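Local coordinates for putative outer membrane protein (LpxR) (Salmonella typhimurium, PDB 3FID) that probably removes acyl chains from lipid A in the outer membrane, as a metal-binding lipopolysaccharide-modifying enzyme, at residues W96-L101 with D190-S195; S195-G200 with I216-A221; E254-A259 with Y287-I292. All coordinates share one frame; numbering follows the deposited sequence.

Contact 1: W96-L101 with D190-S195; sequences WLRYRL and DKTFNS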
loop_
_atom_site.group_PDB
_atom_site.type_symbol
_atom_site.label_atom_id
_atom_site.label_comp_id
_atom_site.label_asym_id
_atom_site.label_seq_id
_atom_site.Cartn_x
_atom_site.Cartn_y
_atom_site.Cartn_z
ATOM N N TRP A 96 -12.297 4.119 -22.080
ATOM C CA TRP A 96 -12.947 3.050 -21.328
ATOM C C TRP A 96 -11.967 2.046 -20.697
ATOM O O TRP A 96 -12.413 1.093 -20.074
ATOM C CB TRP A 96 -13.974 2.307 -22.197
ATOM C CG TRP A 96 -13.382 1.762 -23.456
ATOM C CD1 TRP A 96 -13.284 2.410 -24.667
ATOM C CD2 TRP A 96 -12.795 0.456 -23.651
ATOM N NE1 TRP A 96 -12.662 1.593 -25.596
ATOM C CE2 TRP A 96 -12.357 0.390 -25.004
ATOM C CE3 TRP A 96 -12.600 -0.662 -22.820
ATOM C CZ2 TRP A 96 -11.730 -0.746 -25.540
ATOM C CZ3 TRP A 96 -11.978 -1.805 -23.365
ATOM C CH2 TRP A 96 -11.545 -1.827 -24.709
ATOM N N LEU A 97 -10.655 2.266 -20.860
ATOM C CA LEU A 97 -9.632 1.353 -20.331
ATOM C C LEU A 97 -8.430 2.111 -19.770
ATOM O O LEU A 97 -7.876 2.976 -20.445
ATOM C CB LEU A 97 -9.134 0.396 -21.416
ATOM C CG LEU A 97 -8.453 -0.856 -20.843
ATOM C CD1 LEU A 97 -9.453 -2.012 -20.786
ATOM C CD2 LEU A 97 -7.202 -1.253 -21.590
ATOM N N ARG A 98 -8.039 1.785 -18.535
ATOM C CA ARG A 98 -6.739 2.178 -17.998
ATOM C C ARG A 98 -5.876 0.930 -17.765
ATOM O O ARG A 98 -6.376 -0.095 -17.312
ATOM C CB ARG A 98 -6.890 2.984 -16.700
ATOM C CG ARG A 98 -5.553 3.268 -15.978
ATOM C CD ARG A 98 -5.757 3.937 -14.624
ATOM N NE ARG A 98 -6.272 5.308 -14.718
ATOM C CZ ARG A 98 -5.551 6.380 -15.036
ATOM N NH1 ARG A 98 -6.133 7.574 -15.061
ATOM N NH2 ARG A 98 -4.263 6.267 -15.374
ATOM N N TYR A 99 -4.586 1.000 -18.108
ATOM C CA TYR A 99 -3.663 -0.071 -17.705
ATOM C C TYR A 99 -2.350 0.466 -17.110
ATOM O O TYR A 99 -1.950 1.616 -17.348
ATOM C CB TYR A 99 -3.404 -1.062 -18.844
ATOM C CG TYR A 99 -2.548 -0.496 -19.944
ATOM C CD1 TYR A 99 -1.173 -0.730 -19.963
ATOM C CD2 TYR A 99 -3.111 0.290 -20.958
ATOM C CE1 TYR A 99 -0.363 -0.190 -20.973
ATOM C CE2 TYR A 99 -2.317 0.850 -21.961
ATOM C CZ TYR A 99 -0.948 0.598 -21.962
ATOM O OH TYR A 99 -0.154 1.118 -22.952
ATOM N N ARG A 100 -1.692 -0.399 -16.341
ATOM C CA ARG A 100 -0.430 -0.075 -15.690
ATOM C C ARG A 100 0.490 -1.261 -15.778
ATOM O O ARG A 100 0.046 -2.401 -15.699
ATOM C CB ARG A 100 -0.647 0.264 -14.222
ATOM C CG ARG A 100 -1.270 1.592 -14.013
ATOM C CD ARG A 100 -0.801 2.159 -12.711
ATOM N NE ARG A 100 -1.777 1.913 -11.700
ATOM C CZ ARG A 100 -1.472 1.639 -10.436
ATOM N NH1 ARG A 100 -0.203 1.560 -10.011
ATOM N NH2 ARG A 100 -2.455 1.420 -9.611
ATOM N N LEU A 101 1.781 -0.985 -15.940
ATOM C CA LEU A 101 2.784 -2.039 -16.056
ATOM C C LEU A 101 4.011 -1.540 -15.329
ATOM O O LEU A 101 4.484 -0.462 -15.631
ATOM C CB LEU A 101 3.135 -2.285 -17.534
ATOM C CG LEU A 101 2.125 -3.048 -18.393
ATOM C CD1 LEU A 101 2.505 -2.931 -19.869
ATOM C CD2 LEU A 101 2.103 -4.496 -17.939
ATOM N N ASP A 190 -12.593 15.334 -11.656
ATOM C CA ASP A 190 -11.740 15.002 -12.774
ATOM C C ASP A 190 -11.870 13.550 -13.209
ATOM O O ASP A 190 -11.599 12.638 -12.428
ATOM C CB ASP A 190 -10.259 15.352 -12.498
ATOM C CG ASP A 190 -9.391 15.164 -13.731
ATOM O OD1 ASP A 190 -8.432 14.351 -13.711
ATOM O OD2 ASP A 190 -9.692 15.807 -14.766
ATOM N N LYS A 191 -12.275 13.349 -14.462
ATOM C CA LYS A 191 -12.459 12.006 -15.035
ATOM C C LYS A 191 -11.188 11.122 -14.976
ATOM O O LYS A 191 -11.273 9.922 -14.640
ATOM C CB LYS A 191 -12.988 12.110 -16.488
ATOM C CG LYS A 191 -12.882 10.807 -17.284
ATOM C CD LYS A 191 -13.305 10.999 -18.764
ATOM C CE LYS A 191 -13.407 9.657 -19.474
ATOM N NZ LYS A 191 -14.705 8.996 -19.191
ATOM N N THR A 192 -10.026 11.702 -15.311
ATOM C CA THR A 192 -8.770 10.935 -15.391
ATOM C C THR A 192 -8.352 10.484 -13.971
ATOM O O THR A 192 -8.022 9.310 -13.749
ATOM C CB THR A 192 -7.629 11.771 -16.034
ATOM O OG1 THR A 192 -8.011 12.162 -17.365
ATOM C CG2 THR A 192 -6.328 10.937 -16.123
ATOM N N PHE A 193 -8.364 11.442 -13.040
ATOM C CA PHE A 193 -7.986 11.187 -11.646
ATOM C C PHE A 193 -8.930 10.157 -11.014
ATOM O O PHE A 193 -8.490 9.246 -10.305
ATOM C CB PHE A 193 -7.961 12.509 -10.850
ATOM C CG PHE A 193 -7.488 12.373 -9.384
ATOM C CD1 PHE A 193 -6.485 11.451 -9.015
ATOM C CD2 PHE A 193 -8.021 13.208 -8.394
ATOM C CE1 PHE A 193 -6.052 11.352 -7.664
ATOM C CE2 PHE A 193 -7.579 13.126 -7.074
ATOM C CZ PHE A 193 -6.609 12.178 -6.706
ATOM N N ASN A 194 -10.224 10.275 -11.306
ATOM C CA ASN A 194 -11.177 9.314 -10.737
ATOM C C ASN A 194 -10.867 7.851 -11.036
ATOM O O ASN A 194 -11.118 6.993 -10.174
ATOM C CB ASN A 194 -12.611 9.634 -11.172
ATOM C CG ASN A 194 -13.253 10.700 -10.320
ATOM O OD1 ASN A 194 -12.652 11.225 -9.372
ATOM N ND2 ASN A 194 -14.502 11.047 -10.663
ATOM N N SER A 195 -10.359 7.556 -12.241
ATOM C CA SER A 195 -10.048 6.155 -12.623
ATOM C C SER A 195 -8.659 5.705 -12.172
ATOM O O SER A 195 -8.303 4.551 -12.362
ATOM C CB SER A 195 -10.198 5.917 -14.141
ATOM O OG SER A 195 -9.126 6.513 -14.851
#
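Inside the beta-barrel of this outer membrane protein, Arg-98 of strand 97-108 reaches from the wall to the C-terminal end of the short helix 191-194, where it meets Thr-192 and Ser-195. The guanidinium approaches Ser-195 side-on: NE of Arg-98 lies 3.1 Å and its NH1 3.2 Å from OG of Ser-195, so two nitrogens converge on one hydroxyl oxygen close to the guanidinium plane. The bond from NE is the straighter (151°). Arg-98 NH1 also makes a weak bond to the backbone O of Thr-192 at 2.9 Å, while CG2 of Thr-192 lies near the guanidinium plane beyond NH1, 3.5 Å from it. The side chain runs extended from the strand and then bends at chi3 (-68°), which turns the planar group toward the helix. At the other end of the helix Asp-190 is the N-cap, its OD1 accepting from Phe-193 N at 3.0 Å. Arg-98 NH2 is held by Asn-90 of the neighbouring strand 80-94 and by His-209. With partners for all three nitrogens, the guanidinium is fixed in rotation, its positive charge facing the carbonyl of Thr-192 and the hydroxyl of Ser-195.

Contact 2: S195-G200 with I216-A221; sequences SDNGFG and IYKVFA. With CXE (pentaethylene glycol monodecyl ether), chain K.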
loop_
_atom_site.group_PDB
_atom_site.type_symbol
_atom_site.label_atom_id
_atom_site.label_comp_id
_atom_site.label_asym_id
_atom_site.label_seq_id
_atom_site.Cartn_x
_atom_site.Cartn_y
_atom_site.Cartn_z
ATOM N N SER A 195 -10.359 7.556 -12.241
ATOM C CA SER A 195 -10.048 6.155 -12.623
ATOM C C SER A 195 -8.659 5.705 -12.172
ATOM O O SER A 195 -8.303 4.551 -12.362
ATOM C CB SER A 195 -10.198 5.917 -14.141
ATOM O OG SER A 195 -9.126 6.513 -14.851
ATOM N N ASP A 196 -7.891 6.608 -11.549
ATOM C CA ASP A 196 -6.495 6.327 -11.225
ATOM C C ASP A 196 -6.491 5.653 -9.846
ATOM O O ASP A 196 -6.282 6.317 -8.827
ATOM C CB ASP A 196 -5.681 7.643 -11.207
ATOM C CG ASP A 196 -4.182 7.413 -11.163
ATOM O OD1 ASP A 196 -3.723 6.327 -11.587
ATOM O OD2 ASP A 196 -3.468 8.338 -10.717
ATOM N N ASN A 197 -6.771 4.351 -9.809
ATOM C CA ASN A 197 -6.942 3.655 -8.522
ATOM C C ASN A 197 -5.950 2.479 -8.386
ATOM O O ASN A 197 -5.152 2.223 -9.296
ATOM C CB ASN A 197 -8.386 3.148 -8.359
ATOM C CG ASN A 197 -9.412 4.250 -8.492
ATOM O OD1 ASN A 197 -9.467 5.179 -7.681
ATOM N ND2 ASN A 197 -10.233 4.154 -9.527
ATOM N N GLY A 198 -6.024 1.748 -7.281
ATOM C CA GLY A 198 -5.165 0.591 -7.078
ATOM C C GLY A 198 -5.147 0.131 -5.628
ATOM O O GLY A 198 -5.463 0.916 -4.695
ATOM N N PHE A 199 -4.757 -1.139 -5.452
ATOM C CA PHE A 199 -4.705 -1.815 -4.169
ATOM C C PHE A 199 -3.331 -2.480 -3.988
ATOM O O PHE A 199 -2.635 -2.780 -4.972
ATOM C CB PHE A 199 -5.736 -2.932 -4.119
ATOM C CG PHE A 199 -7.161 -2.451 -4.328
ATOM C CD1 PHE A 199 -7.961 -2.113 -3.228
ATOM C CD2 PHE A 199 -7.688 -2.333 -5.625
ATOM C CE1 PHE A 199 -9.282 -1.677 -3.414
ATOM C CE2 PHE A 199 -9.014 -1.928 -5.823
ATOM C CZ PHE A 199 -9.811 -1.589 -4.725
ATOM N N GLY A 200 -2.983 -2.737 -2.736
ATOM C CA GLY A 200 -1.814 -3.571 -2.436
ATOM C C GLY A 200 -0.576 -2.989 -3.082
ATOM O O GLY A 200 -0.289 -1.786 -2.928
ATOM N N ILE A 216 -8.975 20.366 -7.175
ATOM C CA ILE A 216 -9.073 18.959 -7.456
ATOM C C ILE A 216 -9.657 18.292 -6.223
ATOM O O ILE A 216 -9.318 18.645 -5.065
ATOM C CB ILE A 216 -7.699 18.375 -7.862
ATOM C CG1 ILE A 216 -7.869 16.976 -8.480
ATOM C CG2 ILE A 216 -6.716 18.367 -6.654
ATOM C CD1 ILE A 216 -6.632 16.489 -9.190
ATOM N N TYR A 217 -10.602 17.395 -6.457
ATOM C CA TYR A 217 -11.128 16.570 -5.362
ATOM C C TYR A 217 -11.628 15.204 -5.818
ATOM O O TYR A 217 -12.027 15.019 -6.969
ATOM C CB TYR A 217 -12.205 17.296 -4.545
ATOM C CG TYR A 217 -13.498 17.499 -5.278
ATOM C CD1 TYR A 217 -13.746 18.703 -5.979
ATOM C CD2 TYR A 217 -14.481 16.501 -5.273
ATOM C CE1 TYR A 217 -14.933 18.890 -6.669
ATOM C CE2 TYR A 217 -15.675 16.682 -5.951
ATOM C CZ TYR A 217 -15.895 17.859 -6.649
ATOM O OH TYR A 217 -17.089 17.997 -7.312
ATOM N N LYS A 218 -11.595 14.241 -4.898
ATOM C CA LYS A 218 -11.957 12.866 -5.223
ATOM C C LYS A 218 -12.314 12.167 -3.925
ATOM O O LYS A 218 -11.650 12.399 -2.913
ATOM C CB LYS A 218 -10.771 12.162 -5.909
ATOM C CG LYS A 218 -10.991 10.653 -6.189
ATOM C CD LYS A 218 -9.819 10.017 -6.943
ATOM C CE LYS A 218 -10.040 8.481 -7.054
ATOM N NZ LYS A 218 -8.854 7.864 -7.749
ATOM N N VAL A 219 -13.394 11.370 -3.933
ATOM C CA VAL A 219 -13.746 10.530 -2.800
ATOM C C VAL A 219 -13.991 9.145 -3.358
ATOM O O VAL A 219 -14.571 9.016 -4.426
ATOM C CB VAL A 219 -15.009 11.021 -2.059
ATOM C CG1 VAL A 219 -15.252 10.174 -0.846
ATOM C CG2 VAL A 219 -14.868 12.525 -1.632
ATOM N N PHE A 220 -13.523 8.100 -2.678
ATOM C CA PHE A 220 -13.575 6.774 -3.279
ATOM C C PHE A 220 -13.698 5.691 -2.231
ATOM O O PHE A 220 -13.357 5.895 -1.053
ATOM C CB PHE A 220 -12.322 6.480 -4.157
ATOM C CG PHE A 220 -11.067 6.378 -3.351
ATOM C CD1 PHE A 220 -10.340 7.527 -3.031
ATOM C CD2 PHE A 220 -10.656 5.151 -2.840
ATOM C CE1 PHE A 220 -9.190 7.450 -2.220
ATOM C CE2 PHE A 220 -9.514 5.063 -2.034
ATOM C CZ PHE A 220 -8.790 6.226 -1.716
ATOM N N ALA A 221 -14.193 4.549 -2.679
ATOM C CA ALA A 221 -14.304 3.348 -1.857
ATOM C C ALA A 221 -14.114 2.152 -2.789
ATOM O O ALA A 221 -14.669 2.136 -3.895
ATOM C CB ALA A 221 -15.674 3.322 -1.174
HETATM C C1 CXE K . -18.425 7.358 -3.974
HETATM C C2 CXE K . -17.378 6.882 -2.988
HETATM C C3 CXE K . -17.973 6.564 -1.616
HETATM C C4 CXE K . -18.010 7.795 -0.709
HETATM C C5 CXE K . -18.483 7.513 0.711
HETATM C C6 CXE K . -17.670 8.346 1.704
HETATM C C7 CXE K . -18.448 8.818 2.934
HETATM C C8 CXE K . -17.516 9.568 3.882
HETATM C C9 CXE K . -18.155 9.910 5.220
HETATM C C10 CXE K . -17.194 10.731 6.075
HETATM O O11 CXE K . -17.859 11.251 7.227
HETATM C C12 CXE K . -16.944 11.812 8.173
HETATM C C13 CXE K . -17.581 11.888 9.560
HETATM O O14 CXE K . -16.634 12.383 10.518
HETATM C C15 CXE K . -16.727 11.751 11.796
HETATM C C16 CXE K . -16.018 10.395 11.762
HETATM O O17 CXE K . -15.871 9.862 13.082
HETATM C C18 CXE K . -16.591 8.643 13.267
HETATM C C19 CXE K . -16.723 8.339 14.754
HETATM O O20 CXE K . -16.123 9.399 15.497
#
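A fully extended lysine, Lys-218, spans from the barrel wall to an irregular segment in the interior, and its ammonium meets the amide oxygen of Asn-197 there. The wall is strand 215-228 of the outer membrane beta-barrel, and residues 195-200 belong to the loop that leaves helix 191-194 and runs within the lumen. With CG anti to the backbone N (chi1 175°) and every later torsion extended as well, the lysine chain stands straight off the strand. NZ of Lys-218 donates to OD1 of Asn-197 at 2.8 Å. It arrives 42° above the plane of the amide, and the C=O to donor angle is 135°. NZ of Lys-218 also comes within 3.2 Å of the backbone O of Asp-196, but at too poor an angle for a hydrogen bond.

A second bond, from Lys-218 to the backbone O of Phe-193, and a cation-pi contact with the ring of Phe-193 share the ammonium. The other end of the Asn-197 amide, ND2, donates to the O of Asn-194, so both ends of this group are engaged and its flip is settled. Asp-196, the centre of an inverse gamma turn, directs its carboxylate to Arg-204 instead; its OD2 stays 6.2 Å from NZ of Lys-218, where any attraction is probably modest. On the outer surface, Val-219 and Ala-221 meet a detergent molecule, pentaethylene glycol monodecyl ether, whose C4 lies 3.6 Å from CG1 of Val-219.

Contact 3: E254-A259 with Y287-I292; sequences EYRVGA and YINGDI. With CXE (pentaethylene glycol monodecyl ether), chain L; CXE (pentaethylene glycol monodecyl ether), chain J.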
loop_
_atom_site.group_PDB
_atom_site.type_symbol
_atom_site.label_atom_id
_atom_site.label_comp_id
_atom_site.label_asym_id
_atom_site.label_seq_id
_atom_site.Cartn_x
_atom_site.Cartn_y
_atom_site.Cartn_z
ATOM N N GLU A 254 -8.613 -6.601 0.369
ATOM C CA GLU A 254 -8.146 -5.268 0.778
ATOM C C GLU A 254 -9.217 -4.204 0.509
ATOM O O GLU A 254 -9.702 -4.064 -0.632
ATOM C CB GLU A 254 -6.851 -4.888 0.056
ATOM C CG GLU A 254 -6.311 -3.472 0.466
ATOM C CD GLU A 254 -4.967 -3.165 -0.135
ATOM O OE1 GLU A 254 -4.092 -4.035 -0.063
ATOM O OE2 GLU A 254 -4.768 -2.038 -0.641
ATOM N N TYR A 255 -9.577 -3.467 1.554
ATOM C CA TYR A 255 -10.577 -2.400 1.471
ATOM C C TYR A 255 -9.883 -1.056 1.579
ATOM O O TYR A 255 -8.958 -0.899 2.378
ATOM C CB TYR A 255 -11.556 -2.525 2.641
ATOM C CG TYR A 255 -12.405 -3.754 2.555
ATOM C CD1 TYR A 255 -13.687 -3.680 2.011
ATOM C CD2 TYR A 255 -11.943 -5.004 3.022
ATOM C CE1 TYR A 255 -14.499 -4.792 1.932
ATOM C CE2 TYR A 255 -12.757 -6.137 2.944
ATOM C CZ TYR A 255 -14.027 -6.018 2.382
ATOM O OH TYR A 255 -14.872 -7.109 2.255
ATOM N N ARG A 256 -10.323 -0.074 0.791
ATOM C CA ARG A 256 -9.717 1.261 0.821
ATOM C C ARG A 256 -10.851 2.270 0.687
ATOM O O ARG A 256 -11.673 2.155 -0.227
ATOM C CB ARG A 256 -8.725 1.495 -0.341
ATOM C CG ARG A 256 -7.595 0.481 -0.466
ATOM C CD ARG A 256 -6.449 1.000 -1.378
ATOM N NE ARG A 256 -5.212 0.471 -0.792
ATOM C CZ ARG A 256 -4.233 1.150 -0.177
ATOM N NH1 ARG A 256 -3.224 0.457 0.307
ATOM N NH2 ARG A 256 -4.212 2.491 -0.069
ATOM N N VAL A 257 -10.903 3.216 1.616
ATOM C CA VAL A 257 -11.852 4.294 1.573
ATOM C C VAL A 257 -11.049 5.567 1.784
ATOM O O VAL A 257 -10.260 5.672 2.753
ATOM C CB VAL A 257 -12.909 4.119 2.717
ATOM C CG1 VAL A 257 -13.760 5.381 2.872
ATOM C CG2 VAL A 257 -13.747 2.823 2.503
ATOM N N GLY A 258 -11.228 6.559 0.913
ATOM C CA GLY A 258 -10.428 7.757 1.073
ATOM C C GLY A 258 -10.829 8.942 0.238
ATOM O O GLY A 258 -11.866 8.924 -0.423
ATOM N N ALA A 259 -9.991 9.973 0.274
ATOM C CA ALA A 259 -10.272 11.241 -0.423
ATOM C C ALA A 259 -8.984 12.012 -0.705
ATOM O O ALA A 259 -7.957 11.841 -0.010
ATOM C CB ALA A 259 -11.212 12.128 0.419
ATOM N N TYR A 287 -5.077 0.263 8.803
ATOM C CA TYR A 287 -4.046 1.284 8.842
ATOM C C TYR A 287 -4.482 2.429 7.939
ATOM O O TYR A 287 -5.479 2.314 7.189
ATOM C CB TYR A 287 -2.696 0.711 8.367
ATOM C CG TYR A 287 -2.668 0.220 6.920
ATOM C CD1 TYR A 287 -3.102 -1.053 6.575
ATOM C CD2 TYR A 287 -2.188 1.044 5.911
ATOM C CE1 TYR A 287 -3.056 -1.488 5.229
ATOM C CE2 TYR A 287 -2.153 0.637 4.573
ATOM C CZ TYR A 287 -2.574 -0.612 4.248
ATOM O OH TYR A 287 -2.493 -0.940 2.922
ATOM N N ILE A 288 -3.739 3.523 7.999
ATOM C CA ILE A 288 -3.992 4.634 7.088
ATOM C C ILE A 288 -2.758 4.955 6.284
ATOM O O ILE A 288 -1.649 4.573 6.644
ATOM C CB ILE A 288 -4.421 5.917 7.813
ATOM C CG1 ILE A 288 -3.298 6.425 8.743
ATOM C CG2 ILE A 288 -5.742 5.693 8.571
ATOM C CD1 ILE A 288 -3.447 7.871 9.166
ATOM N N ASN A 289 -2.965 5.647 5.177
ATOM C CA ASN A 289 -1.873 6.399 4.578
ATOM C C ASN A 289 -2.326 7.849 4.372
ATOM O O ASN A 289 -3.513 8.104 4.110
ATOM C CB ASN A 289 -1.270 5.706 3.326
ATOM C CG ASN A 289 -2.269 5.490 2.191
ATOM O OD1 ASN A 289 -2.994 4.484 2.157
ATOM N ND2 ASN A 289 -2.278 6.410 1.226
ATOM N N GLY A 290 -1.389 8.783 4.565
ATOM C CA GLY A 290 -1.632 10.202 4.310
ATOM C C GLY A 290 -0.579 10.669 3.326
ATOM O O GLY A 290 0.615 10.321 3.458
ATOM N N ASP A 291 -1.017 11.398 2.304
ATOM C CA ASP A 291 -0.102 11.771 1.226
ATOM C C ASP A 291 -0.135 13.276 0.951
ATOM O O ASP A 291 -1.188 13.934 1.065
ATOM C CB ASP A 291 -0.394 11.030 -0.097
ATOM C CG ASP A 291 -1.014 9.625 0.093
ATOM O OD1 ASP A 291 -0.535 8.805 0.894
ATOM O OD2 ASP A 291 -1.982 9.328 -0.633
ATOM N N ILE A 292 1.028 13.809 0.601
ATOM C CA ILE A 292 1.118 15.194 0.134
ATOM C C ILE A 292 1.669 15.083 -1.267
ATOM O O ILE A 292 2.702 14.443 -1.472
ATOM C CB ILE A 292 2.082 16.046 0.990
ATOM C CG1 ILE A 292 1.578 16.152 2.433
ATOM C CG2 ILE A 292 2.233 17.455 0.367
ATOM C CD1 ILE A 292 2.560 16.889 3.354
HETATM C C1 CXE L . -18.514 -3.181 -5.620
HETATM C C2 CXE L . -18.153 -1.711 -5.482
HETATM C C3 CXE L . -16.987 -1.540 -4.519
HETATM C C4 CXE L . -17.373 -0.840 -3.225
HETATM C C5 CXE L . -16.827 -1.619 -2.028
HETATM C C6 CXE L . -16.109 -0.713 -1.028
HETATM C C7 CXE L . -16.237 -1.267 0.373
HETATM C C8 CXE L . -15.527 -0.401 1.385
HETATM C C9 CXE L . -16.302 -0.383 2.689
HETATM C C10 CXE L . -15.519 -0.981 3.857
HETATM O O11 CXE L . -16.450 -1.564 4.766
HETATM C C12 CXE L . -15.867 -2.237 5.886
HETATM C C13 CXE L . -15.359 -3.633 5.537
HETATM O O14 CXE L . -16.453 -4.544 5.398
HETATM C C15 CXE L . -16.030 -5.909 5.315
HETATM C C1 CXE J . -13.562 9.135 2.880
HETATM C C2 CXE J . -12.581 9.723 3.870
HETATM C C3 CXE J . -13.338 10.186 5.103
HETATM C C4 CXE J . -12.381 10.596 6.206
HETATM C C5 CXE J . -13.148 11.156 7.392
HETATM C C6 CXE J . -12.191 11.469 8.533
HETATM C C7 CXE J . -12.795 12.429 9.555
HETATM C C8 CXE J . -11.678 13.062 10.370
HETATM C C9 CXE J . -12.135 13.407 11.777
HETATM C C10 CXE J . -11.007 14.086 12.538
HETATM O O11 CXE J . -11.591 14.846 13.588
HETATM C C12 CXE J . -10.631 15.591 14.343
HETATM C C13 CXE J . -11.325 16.072 15.609
HETATM O O HOH W 1 -1.938 -3.250 1.376
#
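Arg-256 and Asn-289 cross at about a right angle between strands 254-259 and 287-292, their guanidinium and amide planes turned 42° apart. NH2 of Arg-256 donates to OD1 of Asn-289 at 3.2 Å (142°), tilted somewhat from both planes; this carbonyl also accepts from Asn-273 of the intervening strand. The guanidinium is directed by Glu-254, whose OE2 lies in its plane and receives NE of Arg-256 at 2.6 Å in a nearly straight salt bridge. On the other strand, ND2 of Asn-289 meets the syn lone pair of Asp-291 OD1 at 3.0 Å, which fixes the amide's orientation.

Tyr-287 crosses Arg-256 obliquely, its ring plane turned 73° from the guanidinium. Its OH is 3.1 Å from NH1 of Arg-256, but the angle is too poor for a hydrogen bond. A water instead links Tyr-287 OH (2.8 Å) to OE1 of Glu-254 (2.7 Å), an oxygen also paired with Arg-226. On the outside, the glycol end of a detergent, C13, lies over one face of the Tyr-255 ring, offset toward its rim. A polar network on the inner face, with detergent on the outer one, is characteristic of an outer membrane beta-barrel; here it lies close to the zinc ligand Asp-10.

Following the chain from the N terminus, the first segment to take part is on strand 97-108; contact 1 closes an 88-residue excursion through three further strands of the wall when the chain reaches helix 191-194. Contact 2 starts at once, sharing Ser-195, and closes a much shorter loop of 15 residues between the interior segment and strand 215-228. Contact 3 then spans strands 251-263 and 285-295, skipping 266-275. The three follow in series, neither nesting nor crossing. Neighbouring contacts nevertheless touch: Asn-197 accepts from Arg-100, and Gly-200 donates to Glu-254, so segment 195-200 ties together distant parts of the wall from within the barrel. Contacts 1 and 3 do not touch.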